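PDB 5GT1: choline binding protein A from Lactobacillus salivarius str. Ren, which binds a zinc ion through its C-terminal M23-family peptidase domain and probably acts at the bacterial cell surface, where choline-binding repeats may anchor it. Local coordinates for residues A[26-31]-A[134-139]; A[38-43]-A[49-54]; A[70-75]-A[105-110]; A[80-85]-A[145-150]; A[93-98]-A[126-131]. One frame throughout, in Å; residues are numbered along the deposited sequence.

Contact 1: A[26-31]-A[134-139]; sequences GWPFPS and SHLHLG. With ZN (zinc ion), chain B.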
# COMPACT_ATOMS: atom_id res chain seq x y z
N GLY A 26 -7.45 -2.30 8.78
CA GLY A 26 -7.44 -3.74 8.49
C GLY A 26 -6.24 -4.07 7.62
O GLY A 26 -5.64 -3.19 7.01
N TRP A 27 -5.89 -5.35 7.57
CA TRP A 27 -4.84 -5.82 6.65
C TRP A 27 -5.40 -6.03 5.25
O TRP A 27 -6.60 -6.27 5.09
CB TRP A 27 -4.21 -7.10 7.18
CG TRP A 27 -3.53 -6.87 8.50
CD1 TRP A 27 -4.00 -7.19 9.77
CD2 TRP A 27 -2.25 -6.22 8.70
NE1 TRP A 27 -3.08 -6.80 10.74
CE2 TRP A 27 -2.02 -6.20 10.16
CE3 TRP A 27 -1.30 -5.65 7.85
CZ2 TRP A 27 -0.88 -5.63 10.71
CZ3 TRP A 27 -0.15 -5.08 8.43
CH2 TRP A 27 0.05 -5.08 9.83
N PRO A 28 -4.54 -5.96 4.22
CA PRO A 28 -5.06 -6.12 2.85
C PRO A 28 -5.46 -7.56 2.50
O PRO A 28 -6.27 -7.76 1.59
CB PRO A 28 -3.91 -5.63 1.97
CG PRO A 28 -2.69 -5.80 2.80
CD PRO A 28 -3.12 -5.59 4.24
N PHE A 29 -4.92 -8.55 3.21
CA PHE A 29 -5.28 -9.96 3.00
C PHE A 29 -5.64 -10.50 4.39
O PHE A 29 -4.80 -11.00 5.11
CB PHE A 29 -4.13 -10.73 2.33
CG PHE A 29 -3.67 -10.11 1.04
CD1 PHE A 29 -4.36 -10.36 -0.16
CD2 PHE A 29 -2.59 -9.22 1.01
CE1 PHE A 29 -3.96 -9.75 -1.35
CE2 PHE A 29 -2.19 -8.62 -0.17
CZ PHE A 29 -2.88 -8.88 -1.35
N PRO A 30 -6.92 -10.33 4.78
CA PRO A 30 -7.27 -10.45 6.21
C PRO A 30 -7.20 -11.87 6.80
O PRO A 30 -7.18 -12.01 8.04
CB PRO A 30 -8.68 -9.85 6.27
CG PRO A 30 -8.69 -8.87 5.13
CD PRO A 30 -8.02 -9.69 4.04
N SER A 31 -7.13 -12.89 5.95
CA SER A 31 -6.95 -14.27 6.40
C SER A 31 -5.55 -14.57 6.94
O SER A 31 -5.32 -15.56 7.64
CB SER A 31 -7.18 -15.22 5.23
OG SER A 31 -5.93 -15.54 4.62
N SER A 134 3.30 -11.05 -8.25
CA SER A 134 3.93 -11.65 -7.09
C SER A 134 3.71 -10.87 -5.79
O SER A 134 3.95 -11.41 -4.71
CB SER A 134 5.42 -11.82 -7.33
OG SER A 134 6.03 -10.55 -7.46
N HIS A 135 3.31 -9.60 -5.87
CA HIS A 135 3.10 -8.80 -4.63
C HIS A 135 2.31 -7.55 -4.79
O HIS A 135 2.20 -6.98 -5.89
CB HIS A 135 4.44 -8.44 -3.96
CG HIS A 135 5.24 -7.43 -4.74
ND1 HIS A 135 5.78 -7.70 -5.95
CD2 HIS A 135 5.57 -6.10 -4.45
CE1 HIS A 135 6.43 -6.62 -6.41
NE2 HIS A 135 6.30 -5.64 -5.49
N LEU A 136 1.73 -7.14 -3.67
CA LEU A 136 1.18 -5.82 -3.49
C LEU A 136 2.22 -5.02 -2.73
O LEU A 136 2.80 -5.51 -1.76
CB LEU A 136 -0.10 -5.90 -2.64
CG LEU A 136 -0.60 -4.59 -2.00
CD1 LEU A 136 -1.23 -3.70 -3.06
CD2 LEU A 136 -1.60 -4.88 -0.88
N HIS A 137 2.46 -3.79 -3.18
CA HIS A 137 3.19 -2.80 -2.39
C HIS A 137 2.20 -1.76 -1.91
O HIS A 137 1.48 -1.14 -2.72
CB HIS A 137 4.32 -2.19 -3.23
CG HIS A 137 5.00 -0.98 -2.62
ND1 HIS A 137 6.31 -0.98 -2.27
CD2 HIS A 137 4.52 0.30 -2.35
CE1 HIS A 137 6.64 0.24 -1.78
NE2 HIS A 137 5.55 1.03 -1.84
N LEU A 138 2.16 -1.57 -0.60
CA LEU A 138 1.30 -0.56 0.03
C LEU A 138 2.17 0.59 0.55
O LEU A 138 3.13 0.35 1.26
CB LEU A 138 0.50 -1.17 1.18
CG LEU A 138 -0.36 -0.21 2.01
CD1 LEU A 138 -1.50 0.42 1.21
CD2 LEU A 138 -0.90 -0.95 3.23
N GLY A 139 1.84 1.81 0.15
CA GLY A 139 2.54 3.00 0.65
C GLY A 139 1.55 3.91 1.35
O GLY A 139 0.39 4.03 0.93
ZN ZN B . 7.80 -2.40 -2.44
O HOH W 1 7.35 -3.14 -4.40
O HOH W 2 9.00 -0.97 -3.78
O HOH W 3 9.62 -3.77 -3.51
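Leu-136 reaches from strand 135-141 into the loop 26-31 and meets it with a single methyl group. Its CD2 lies 3.7 Å from CB of Pro-28 and 3.9 Å from CE2 of Phe-29, a geometry in which one methyl touches both the proline ring and the aromatic ring of the loop. CG of Leu-136 is anti to its backbone N (chi1 163°), and this torsion carries the branch across to the loop. The methyl approaches the Phe-29 ring obliquely. All three residues are buried, and the contact is purely apolar; Phe-62 of strand 56-63 adds to the packing against both Pro-28 and Phe-29, while Arg-131 makes a cation-pi contact with the phenylalanine.

Strand 135-141 belongs to the antiparallel sheet of an M23 peptidase domain, and its other face carries the metal site. There His-137 ND1 binds zinc at 2.1 Å, with His-57 and Asp-61 as the other protein ligands and three waters completing the shell. The polar side is hydrated, in contrast to the close hydrocarbon packing around Leu-136. One zinc-bound water, 2.1 Å from the metal, lies 2.9 Å from NE2 of His-135 at the edge of the imidazole, in its plane. The other ring nitrogen, ND1 of His-135, is hydrogen-bonded to OG of the exposed Ser-134 at 3.2 Å, also in the ring plane.

Contact 2: A[38-43]-A[49-54]; sequences SGAQLF and GEFRMN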
# COMPACT_ATOMS: atom_id res chain seq x y z
N SER A 38 9.90 -10.47 4.92
CA SER A 38 11.35 -10.59 4.81
C SER A 38 11.98 -9.20 4.95
O SER A 38 11.27 -8.18 4.88
CB SER A 38 11.71 -11.19 3.46
OG SER A 38 11.45 -10.23 2.45
N GLY A 39 13.30 -9.15 5.11
CA GLY A 39 14.00 -7.86 5.25
C GLY A 39 13.70 -6.92 4.09
O GLY A 39 13.44 -5.73 4.31
N ALA A 40 13.68 -7.46 2.88
CA ALA A 40 13.41 -6.69 1.65
C ALA A 40 11.98 -6.13 1.58
O ALA A 40 11.76 -5.02 1.07
CB ALA A 40 13.74 -7.51 0.41
N GLN A 41 11.02 -6.87 2.13
CA GLN A 41 9.62 -6.45 2.08
C GLN A 41 9.25 -5.34 3.07
O GLN A 41 8.30 -4.59 2.84
CB GLN A 41 8.72 -7.65 2.33
CG GLN A 41 8.75 -8.65 1.18
CD GLN A 41 7.98 -9.90 1.52
OE1 GLN A 41 8.05 -10.40 2.64
NE2 GLN A 41 7.25 -10.42 0.55
N LEU A 42 10.00 -5.24 4.17
CA LEU A 42 9.68 -4.28 5.22
C LEU A 42 9.89 -2.84 4.78
O LEU A 42 10.66 -2.57 3.86
CB LEU A 42 10.54 -4.55 6.46
CG LEU A 42 10.24 -5.83 7.26
CD1 LEU A 42 11.37 -6.06 8.24
CD2 LEU A 42 8.91 -5.69 7.99
N PHE A 43 9.20 -1.92 5.45
CA PHE A 43 9.39 -0.49 5.24
C PHE A 43 10.75 -0.04 5.80
O PHE A 43 11.23 -0.59 6.81
CB PHE A 43 8.26 0.30 5.89
CG PHE A 43 8.49 1.79 5.88
CD1 PHE A 43 8.04 2.56 4.80
CD2 PHE A 43 9.19 2.42 6.92
CE1 PHE A 43 8.28 3.93 4.76
CE2 PHE A 43 9.43 3.79 6.88
CZ PHE A 43 8.97 4.54 5.81
N GLY A 49 17.45 -5.03 1.92
CA GLY A 49 16.93 -3.95 1.08
C GLY A 49 17.99 -3.12 0.39
O GLY A 49 17.68 -2.06 -0.18
N GLU A 50 19.24 -3.58 0.43
CA GLU A 50 20.38 -2.78 -0.06
C GLU A 50 20.35 -2.59 -1.56
O GLU A 50 20.98 -1.66 -2.07
CB GLU A 50 21.73 -3.40 0.33
CG GLU A 50 21.97 -3.48 1.83
CD GLU A 50 21.41 -4.75 2.46
OE1 GLU A 50 20.79 -5.57 1.72
OE2 GLU A 50 21.61 -4.93 3.68
N PHE A 51 19.63 -3.45 -2.27
CA PHE A 51 19.52 -3.34 -3.74
C PHE A 51 18.74 -2.11 -4.22
O PHE A 51 18.87 -1.72 -5.38
CB PHE A 51 18.91 -4.63 -4.33
CG PHE A 51 17.45 -4.83 -4.01
CD1 PHE A 51 16.45 -4.43 -4.90
CD2 PHE A 51 17.06 -5.42 -2.81
CE1 PHE A 51 15.10 -4.62 -4.61
CE2 PHE A 51 15.71 -5.61 -2.51
CZ PHE A 51 14.74 -5.21 -3.41
N ARG A 52 17.95 -1.50 -3.33
CA ARG A 52 17.18 -0.29 -3.69
C ARG A 52 18.03 0.96 -3.50
O ARG A 52 18.96 0.96 -2.69
CB ARG A 52 15.92 -0.17 -2.84
CG ARG A 52 14.91 -1.28 -3.05
CD ARG A 52 13.62 -1.01 -2.28
NE ARG A 52 12.67 -2.11 -2.40
CZ ARG A 52 12.53 -3.10 -1.52
NH1 ARG A 52 13.31 -3.16 -0.44
NH2 ARG A 52 11.63 -4.05 -1.73
N MET A 53 17.70 2.03 -4.25
CA MET A 53 18.38 3.32 -4.13
C MET A 53 18.32 3.79 -2.69
O MET A 53 17.25 3.78 -2.06
CB MET A 53 17.71 4.38 -5.01
CG MET A 53 18.19 4.44 -6.46
SD MET A 53 17.36 5.78 -7.35
CE MET A 53 18.04 7.24 -6.54
N ASN A 54 19.48 4.20 -2.18
CA ASN A 54 19.66 4.60 -0.79
C ASN A 54 19.29 3.51 0.22
O ASN A 54 19.16 3.78 1.41
CB ASN A 54 18.89 5.89 -0.47
CG ASN A 54 19.14 6.99 -1.48
OD1 ASN A 54 18.22 7.71 -1.88
ND2 ASN A 54 20.40 7.14 -1.89
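The loops flanking the short strand 44-45 are tied together beside the zinc site of the M23 peptidase domain, and Arg-52, the last residue of a type I beta turn from Gly-49, makes the tie to Ala-40. The guanidinium meets the backbone carbonyl end-on: NH1 of Arg-52 donates to O of Ala-40 at 2.9 Å, and NH2 of Arg-52 donates to the same O at 3.0 Å. NH1 lies in the carbonyl plane on a lone pair, whereas NH2 stands 45° above that plane. Neither bond is straight, with N-H...O angles of 140° and 135°, as expected when two nitrogens share one acceptor.

An extended chain from CG to NE brings the arginine head to this oxygen. Phe-51 braces it: CZ of Phe-51 lies 3.6 Å above the guanidinium plane, over its centre, while CE2 of the same ring sits 4.0 Å from CB of Ala-40, which comes at the ring edge.

The head of Arg-52 is also close to His-57 and Asp-61, both zinc ligands, and forms a long, weak ion pair with Asp-61. A positive charge fixed here by a carbonyl and an aromatic ring would probably make the electrostatic surroundings of the metal site more positive.

Contact 3: A[70-75]-A[105-110]; sequences SAVHAV and QEAFSN. With ACT (acetate ion), chain C.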
# COMPACT_ATOMS: atom_id res chain seq x y z
N SER A 70 -6.43 -13.35 -3.13
CA SER A 70 -6.68 -12.76 -4.43
C SER A 70 -7.15 -11.32 -4.28
O SER A 70 -6.49 -10.40 -4.78
CB SER A 70 -7.68 -13.61 -5.22
OG SER A 70 -7.83 -13.08 -6.53
N ALA A 71 -8.27 -11.12 -3.60
CA ALA A 71 -8.82 -9.78 -3.41
C ALA A 71 -7.91 -8.95 -2.50
O ALA A 71 -7.46 -9.43 -1.45
CB ALA A 71 -10.23 -9.86 -2.82
N VAL A 72 -7.61 -7.73 -2.93
CA VAL A 72 -6.86 -6.77 -2.12
C VAL A 72 -7.88 -5.90 -1.38
O VAL A 72 -8.64 -5.18 -2.01
CB VAL A 72 -5.97 -5.86 -3.00
CG1 VAL A 72 -5.30 -4.78 -2.14
CG2 VAL A 72 -4.92 -6.71 -3.74
N HIS A 73 -7.88 -5.99 -0.05
CA HIS A 73 -8.86 -5.28 0.80
C HIS A 73 -8.30 -3.97 1.28
O HIS A 73 -7.15 -3.91 1.71
CB HIS A 73 -9.23 -6.15 2.01
CG HIS A 73 -10.03 -7.38 1.66
ND1 HIS A 73 -9.46 -8.52 1.21
CD2 HIS A 73 -11.40 -7.61 1.68
CE1 HIS A 73 -10.41 -9.45 0.97
NE2 HIS A 73 -11.61 -8.89 1.25
N ALA A 74 -9.11 -2.91 1.22
CA ALA A 74 -8.68 -1.59 1.63
C ALA A 74 -8.31 -1.63 3.11
O ALA A 74 -9.03 -2.24 3.92
CB ALA A 74 -9.78 -0.57 1.39
N VAL A 75 -7.19 -1.00 3.44
CA VAL A 75 -6.66 -1.04 4.82
C VAL A 75 -7.32 0.03 5.69
O VAL A 75 -7.16 0.02 6.92
CB VAL A 75 -5.12 -0.91 4.88
CG1 VAL A 75 -4.45 -2.02 4.05
CG2 VAL A 75 -4.63 0.47 4.43
N GLN A 105 -0.09 -0.49 -5.10
CA GLN A 105 0.61 -0.57 -6.38
C GLN A 105 1.18 -1.97 -6.61
O GLN A 105 1.21 -2.80 -5.69
CB GLN A 105 1.73 0.48 -6.43
CG GLN A 105 2.89 0.16 -5.49
CD GLN A 105 3.90 1.28 -5.40
OE1 GLN A 105 3.56 2.41 -5.08
NE2 GLN A 105 5.18 0.95 -5.65
N GLU A 106 1.62 -2.22 -7.85
CA GLU A 106 2.30 -3.44 -8.28
C GLU A 106 1.52 -4.76 -8.25
O GLU A 106 1.96 -5.76 -8.83
CB GLU A 106 3.65 -3.57 -7.58
CG GLU A 106 4.58 -2.42 -7.95
CD GLU A 106 5.87 -2.50 -7.20
OE1 GLU A 106 6.73 -3.35 -7.58
OE2 GLU A 106 6.03 -1.74 -6.22
N ALA A 107 0.36 -4.75 -7.61
CA ALA A 107 -0.46 -5.96 -7.48
C ALA A 107 -1.23 -6.32 -8.75
O ALA A 107 -1.70 -7.44 -8.89
CB ALA A 107 -1.46 -5.78 -6.33
N PHE A 108 -1.41 -5.34 -9.64
CA PHE A 108 -2.39 -5.47 -10.72
C PHE A 108 -1.68 -5.44 -12.09
O PHE A 108 -1.11 -4.41 -12.47
CB PHE A 108 -3.44 -4.36 -10.61
CG PHE A 108 -3.86 -4.07 -9.18
CD1 PHE A 108 -4.63 -4.98 -8.46
CD2 PHE A 108 -3.47 -2.88 -8.54
CE1 PHE A 108 -5.00 -4.73 -7.14
CE2 PHE A 108 -3.86 -2.61 -7.23
CZ PHE A 108 -4.62 -3.53 -6.53
N SER A 109 -1.67 -6.58 -12.79
CA SER A 109 -0.94 -6.69 -14.06
C SER A 109 -1.59 -5.83 -15.15
O SER A 109 -0.95 -5.50 -16.14
CB SER A 109 -0.83 -8.14 -14.53
OG SER A 109 -2.10 -8.64 -14.96
N ASN A 110 -2.85 -5.46 -14.96
CA ASN A 110 -3.55 -4.53 -15.84
C ASN A 110 -4.69 -3.86 -15.11
O ASN A 110 -5.15 -4.37 -14.08
CB ASN A 110 -4.06 -5.23 -17.09
CG ASN A 110 -5.18 -6.17 -16.80
OD1 ASN A 110 -6.34 -5.85 -17.05
ND2 ASN A 110 -4.86 -7.33 -16.22
C ACT C . -8.92 -12.45 -0.32
O ACT C . -10.00 -12.20 0.27
OXT ACT C . -8.87 -13.29 -1.24
CH3 ACT C . -7.67 -11.71 0.01
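Val-72 and Phe-108 bury most of the surface in this contact, with Ala-107 adding a smaller share. CG2 of Val-72, pointing from strand 71-73, lies 3.9 Å from CE1 of Phe-108 and 4.4 Å from CB of Ala-107. The same methyl therefore touches two consecutive residues at the end of strand 101-108, where the chain turns a corner at Glu-106 and Ala-107. It approaches the phenyl ring obliquely, and the valine and phenylalanine side chains run at a slant to each other.

Ala-107 has a second part in the packing: its CB stands 3.7 Å above the plane of the Phe-108 ring, over its centre. With CG of Phe-108 anti to the carbonyl carbon (chi1 -39°), the ring is brought back beneath the neighbouring alanine methyl, and its CE1 is left to meet the valine. Further partners enclose Val-72, namely Leu-136, Tyr-104 and Phe-29.

On the Ser-70 side of the strand, an acetate ion, probably from the crystallisation liquor, is modelled within hydrogen-bonding distance of the backbone N of Ser-70 and of Ala-71, but its placement is doubtful because it also clashes with Ala-71 and His-73. Backbone bonds from Val-72 to Ile-128 and Gly-129 pair strand 71-73 with strand 127-130. The contact thus joins this small two-stranded antiparallel sheet to the larger antiparallel sheet within the M23 peptidase domain.

Contact 4: A[80-85]-A[145-150]; sequences VTQIGY and NVMKAI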
# COMPACT_ATOMS: atom_id res chain seq x y z
N VAL A 80 -11.30 7.18 -3.57
CA VAL A 80 -10.34 6.92 -4.64
C VAL A 80 -10.12 8.23 -5.41
O VAL A 80 -11.06 8.80 -5.96
CB VAL A 80 -10.83 5.78 -5.56
CG1 VAL A 80 -9.85 5.53 -6.70
CG2 VAL A 80 -11.10 4.51 -4.76
N THR A 81 -8.87 8.70 -5.44
CA THR A 81 -8.55 9.96 -6.10
C THR A 81 -7.89 9.76 -7.45
O THR A 81 -7.99 10.61 -8.34
CB THR A 81 -7.64 10.86 -5.22
OG1 THR A 81 -6.48 10.14 -4.83
CG2 THR A 81 -8.37 11.32 -3.98
N GLN A 82 -7.22 8.63 -7.61
CA GLN A 82 -6.41 8.43 -8.79
C GLN A 82 -6.20 6.96 -9.09
O GLN A 82 -5.97 6.15 -8.18
CB GLN A 82 -5.06 9.14 -8.59
CG GLN A 82 -4.22 9.29 -9.85
CD GLN A 82 -2.94 10.08 -9.58
OE1 GLN A 82 -2.99 11.20 -9.07
NE2 GLN A 82 -1.81 9.48 -9.89
N ILE A 83 -6.30 6.61 -10.36
CA ILE A 83 -5.90 5.30 -10.85
C ILE A 83 -5.00 5.60 -12.04
O ILE A 83 -5.44 6.29 -12.99
CB ILE A 83 -7.11 4.44 -11.27
CG1 ILE A 83 -8.06 4.21 -10.06
CG2 ILE A 83 -6.66 3.12 -11.88
CD1 ILE A 83 -9.35 3.50 -10.40
N GLY A 84 -3.77 5.10 -11.99
CA GLY A 84 -2.83 5.35 -13.08
C GLY A 84 -1.81 4.26 -13.32
O GLY A 84 -1.85 3.19 -12.71
N TYR A 85 -0.90 4.55 -14.23
CA TYR A 85 0.21 3.66 -14.55
C TYR A 85 1.51 4.45 -14.56
O TYR A 85 1.64 5.42 -15.32
CB TYR A 85 0.01 2.98 -15.92
CG TYR A 85 1.19 2.11 -16.27
CD1 TYR A 85 1.25 0.80 -15.84
CD2 TYR A 85 2.29 2.63 -16.98
CE1 TYR A 85 2.35 0.00 -16.11
CE2 TYR A 85 3.40 1.85 -17.25
CZ TYR A 85 3.42 0.54 -16.82
OH TYR A 85 4.51 -0.27 -17.09
N ASN A 145 -0.13 15.66 -2.26
CA ASN A 145 0.31 15.59 -3.65
C ASN A 145 1.05 14.27 -3.83
O ASN A 145 2.20 14.15 -3.43
CB ASN A 145 1.24 16.77 -3.95
CG ASN A 145 1.73 16.81 -5.39
OD1 ASN A 145 1.64 15.83 -6.14
ND2 ASN A 145 2.26 17.96 -5.79
N VAL A 146 0.38 13.28 -4.44
CA VAL A 146 0.95 11.93 -4.52
C VAL A 146 2.21 11.89 -5.40
O VAL A 146 3.18 11.19 -5.09
CB VAL A 146 -0.11 10.87 -4.96
CG1 VAL A 146 -0.35 10.88 -6.47
CG2 VAL A 146 0.34 9.47 -4.54
N MET A 147 2.22 12.67 -6.48
CA MET A 147 3.38 12.71 -7.37
C MET A 147 4.62 13.23 -6.65
O MET A 147 5.72 12.72 -6.87
CB MET A 147 3.08 13.53 -8.63
CG MET A 147 2.13 12.82 -9.57
SD MET A 147 2.72 11.21 -10.13
CE MET A 147 1.18 10.61 -10.83
N LYS A 148 4.43 14.23 -5.80
CA LYS A 148 5.53 14.74 -4.98
C LYS A 148 6.04 13.65 -4.02
O LYS A 148 7.25 13.41 -3.91
CB LYS A 148 5.10 16.02 -4.24
CG LYS A 148 6.26 16.75 -3.57
N ALA A 149 5.12 12.95 -3.36
CA ALA A 149 5.51 11.82 -2.51
C ALA A 149 6.27 10.79 -3.34
O ALA A 149 7.33 10.30 -2.93
CB ALA A 149 4.29 11.21 -1.83
N ILE A 150 5.77 10.48 -4.53
CA ILE A 150 6.45 9.51 -5.40
C ILE A 150 7.86 9.99 -5.83
O ILE A 150 8.79 9.18 -5.95
CB ILE A 150 5.56 9.09 -6.59
CG1 ILE A 150 4.32 8.33 -6.07
CG2 ILE A 150 6.31 8.17 -7.53
CD1 ILE A 150 3.18 8.23 -7.06
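The amide of Gln-82 meets helix 146-151 through two hydrocarbon groups. Its OE1 is 3.7 Å from CG1 of Val-146, and its NE2 is 3.3 Å from CE of Met-147. Gln-82 and Val-146 approach head-on, while Met-147 lies roughly perpendicular to the glutamine. Gln-82 reaches this far because CG is anti to the backbone N (chi1 -167°) and the chain runs on extended; Met-147 instead bends at chi2 (-58°) to bring its methyl over. The amide nitrogen has a weak hydrogen bond to the hydroxyl of Tyr-92, a residue that Met-147 also touches.

Behind these groups, Asn-145 caps the helix: its OD1 accepts from N of Lys-148 at 3.2 Å. On the strand side, Thr-81 and Gln-82 lie together opposite Val-94, a classic beta bulge. An N-capped short helix is in this way laid against a bulged strand of the antiparallel sheet of the M23 peptidase domain.

Contact 5: A[93-98]-A[126-131]; sequences VVVRSD and DVIGYR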
# COMPACT_ATOMS: atom_id res chain seq x y z
N VAL A 93 -3.55 2.39 -7.42
CA VAL A 93 -4.76 3.07 -6.97
C VAL A 93 -4.38 3.93 -5.78
O VAL A 93 -3.67 3.45 -4.88
CB VAL A 93 -5.81 2.05 -6.50
CG1 VAL A 93 -7.09 2.75 -6.05
CG2 VAL A 93 -6.10 1.06 -7.62
N VAL A 94 -4.82 5.18 -5.78
CA VAL A 94 -4.61 6.12 -4.68
C VAL A 94 -5.94 6.39 -3.97
O VAL A 94 -6.95 6.73 -4.62
CB VAL A 94 -3.97 7.45 -5.17
CG1 VAL A 94 -3.67 8.39 -3.99
CG2 VAL A 94 -2.71 7.15 -5.98
N VAL A 95 -5.95 6.18 -2.66
CA VAL A 95 -7.11 6.45 -1.81
C VAL A 95 -6.71 7.50 -0.78
O VAL A 95 -5.66 7.37 -0.14
CB VAL A 95 -7.60 5.16 -1.09
CG1 VAL A 95 -8.75 5.48 -0.15
CG2 VAL A 95 -8.02 4.09 -2.09
N ARG A 96 -7.53 8.53 -0.62
CA ARG A 96 -7.24 9.62 0.33
C ARG A 96 -8.28 9.63 1.42
O ARG A 96 -9.47 9.65 1.13
CB ARG A 96 -7.21 10.98 -0.38
CG ARG A 96 -7.05 12.18 0.55
CD ARG A 96 -5.62 12.37 1.03
NE ARG A 96 -5.55 13.25 2.21
CZ ARG A 96 -4.46 13.49 2.93
NH1 ARG A 96 -3.29 12.92 2.62
NH2 ARG A 96 -4.53 14.31 3.98
N SER A 97 -7.84 9.58 2.67
CA SER A 97 -8.72 9.78 3.82
C SER A 97 -8.50 11.19 4.38
O SER A 97 -7.86 12.02 3.73
CB SER A 97 -8.46 8.71 4.89
OG SER A 97 -7.18 8.88 5.49
N ASP A 98 -9.00 11.48 5.58
CA ASP A 98 -8.82 12.82 6.14
C ASP A 98 -7.35 13.17 6.37
O ASP A 98 -6.92 14.29 6.10
CB ASP A 98 -9.61 12.96 7.45
CG ASP A 98 -11.05 13.39 7.21
OD1 ASP A 98 -11.95 12.86 7.91
OD2 ASP A 98 -11.27 14.25 6.32
N ASP A 126 -13.24 -3.03 1.85
CA ASP A 126 -13.71 -3.01 0.45
C ASP A 126 -12.61 -3.48 -0.52
O ASP A 126 -11.43 -3.16 -0.34
CB ASP A 126 -14.19 -1.61 0.01
CG ASP A 126 -15.52 -1.20 0.63
OD1 ASP A 126 -16.17 -2.01 1.33
OD2 ASP A 126 -15.93 -0.04 0.40
N VAL A 127 -12.98 -4.22 -1.56
CA VAL A 127 -11.98 -4.76 -2.47
C VAL A 127 -11.47 -3.67 -3.42
O VAL A 127 -12.26 -3.05 -4.16
CB VAL A 127 -12.51 -5.99 -3.25
CG1 VAL A 127 -11.48 -6.48 -4.27
CG2 VAL A 127 -12.85 -7.11 -2.27
N ILE A 128 -10.17 -3.42 -3.39
CA ILE A 128 -9.53 -2.47 -4.31
C ILE A 128 -9.40 -3.09 -5.71
O ILE A 128 -9.61 -2.42 -6.74
CB ILE A 128 -8.11 -2.08 -3.81
CG1 ILE A 128 -8.20 -1.40 -2.42
CG2 ILE A 128 -7.37 -1.20 -4.82
CD1 ILE A 128 -9.01 -0.13 -2.39
N GLY A 129 -9.06 -4.37 -5.72
CA GLY A 129 -8.87 -5.11 -6.95
C GLY A 129 -8.28 -6.45 -6.61
O GLY A 129 -8.27 -6.85 -5.43
N TYR A 130 -7.79 -7.15 -7.64
CA TYR A 130 -7.32 -8.53 -7.50
C TYR A 130 -5.84 -8.62 -7.86
O TYR A 130 -5.43 -8.20 -8.93
CB TYR A 130 -8.17 -9.48 -8.37
CG TYR A 130 -9.58 -9.53 -7.83
CD1 TYR A 130 -9.95 -10.50 -6.92
CD2 TYR A 130 -10.51 -8.52 -8.16
CE1 TYR A 130 -11.22 -10.52 -6.37
CE2 TYR A 130 -11.79 -8.53 -7.61
CZ TYR A 130 -12.13 -9.54 -6.73
OH TYR A 130 -13.38 -9.56 -6.18
N ARG A 131 -5.04 -9.13 -6.93
CA ARG A 131 -3.60 -9.26 -7.16
C ARG A 131 -3.36 -10.47 -8.06
O ARG A 131 -3.75 -11.58 -7.74
CB ARG A 131 -2.84 -9.44 -5.83
CG ARG A 131 -1.33 -9.61 -6.00
CD ARG A 131 -0.64 -9.95 -4.67
NE ARG A 131 -1.25 -11.10 -3.99
CZ ARG A 131 -1.02 -11.45 -2.72
NH1 ARG A 131 -0.17 -10.77 -1.95
NH2 ARG A 131 -1.65 -12.51 -2.22
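Val-93 and Ile-128 meet where strand 92-96 of the large antiparallel sheet in the M23 peptidase domain packs against strand 127-130 of the small two-stranded sheet. Their CA atoms, 7.8 Å apart, are the nearest pair across the contact. The two side chains slant past one another. CG2 of Ile-128 approaches the branched end of Val-93, lying 3.8 Å from CG2 and 4.1 Å from CG1 of the valine. It is thereby set against both methyls of Val-93.

The isoleucine divides its two branches between two valines. CG2 is anti to its backbone N and serves Val-93, while CG1 is anti to the carbonyl carbon (chi1 -61°), and a further turn at chi2 (-61°) sets CD1 toward Val-95. Val-93 and Val-95 both point their CB atoms toward strand 127-130. Ile-128 is consequently shared by two residues of one strand face.

All three touching residues are buried. Val-80 of the adjacent strand packs on both valines, Ile-114 reaches Val-93, and Tyr-104 reaches Val-95. The second branch of Ile-128 makes the longer approach, its CD1 lying 4.3 Å from CG2 of Val-95.

Contacts 1, 3 and 5 are buried and apolar, and they touch in pairs; contacts 2 and 4 are only partly buried and use polar groups. Contacts 3 and 5 share both sheets, since strands 71-73 and 127-130 pair, as do 101-108 and 92-96. Contact 1 joins them through strand 135-141, a neighbour of 101-108, and also bears a zinc ligand. Contact 4 touches contact 5 through backbone pairing of Gln-82 and Thr-81 with Val-94. Contact 2 touches none of the others and lies on the opposite side of the chain centre from contact 5, their centres about 24 Å apart; its charged hydrogen bonding contrasts with contact 4's amide-to-hydrocarbon packing.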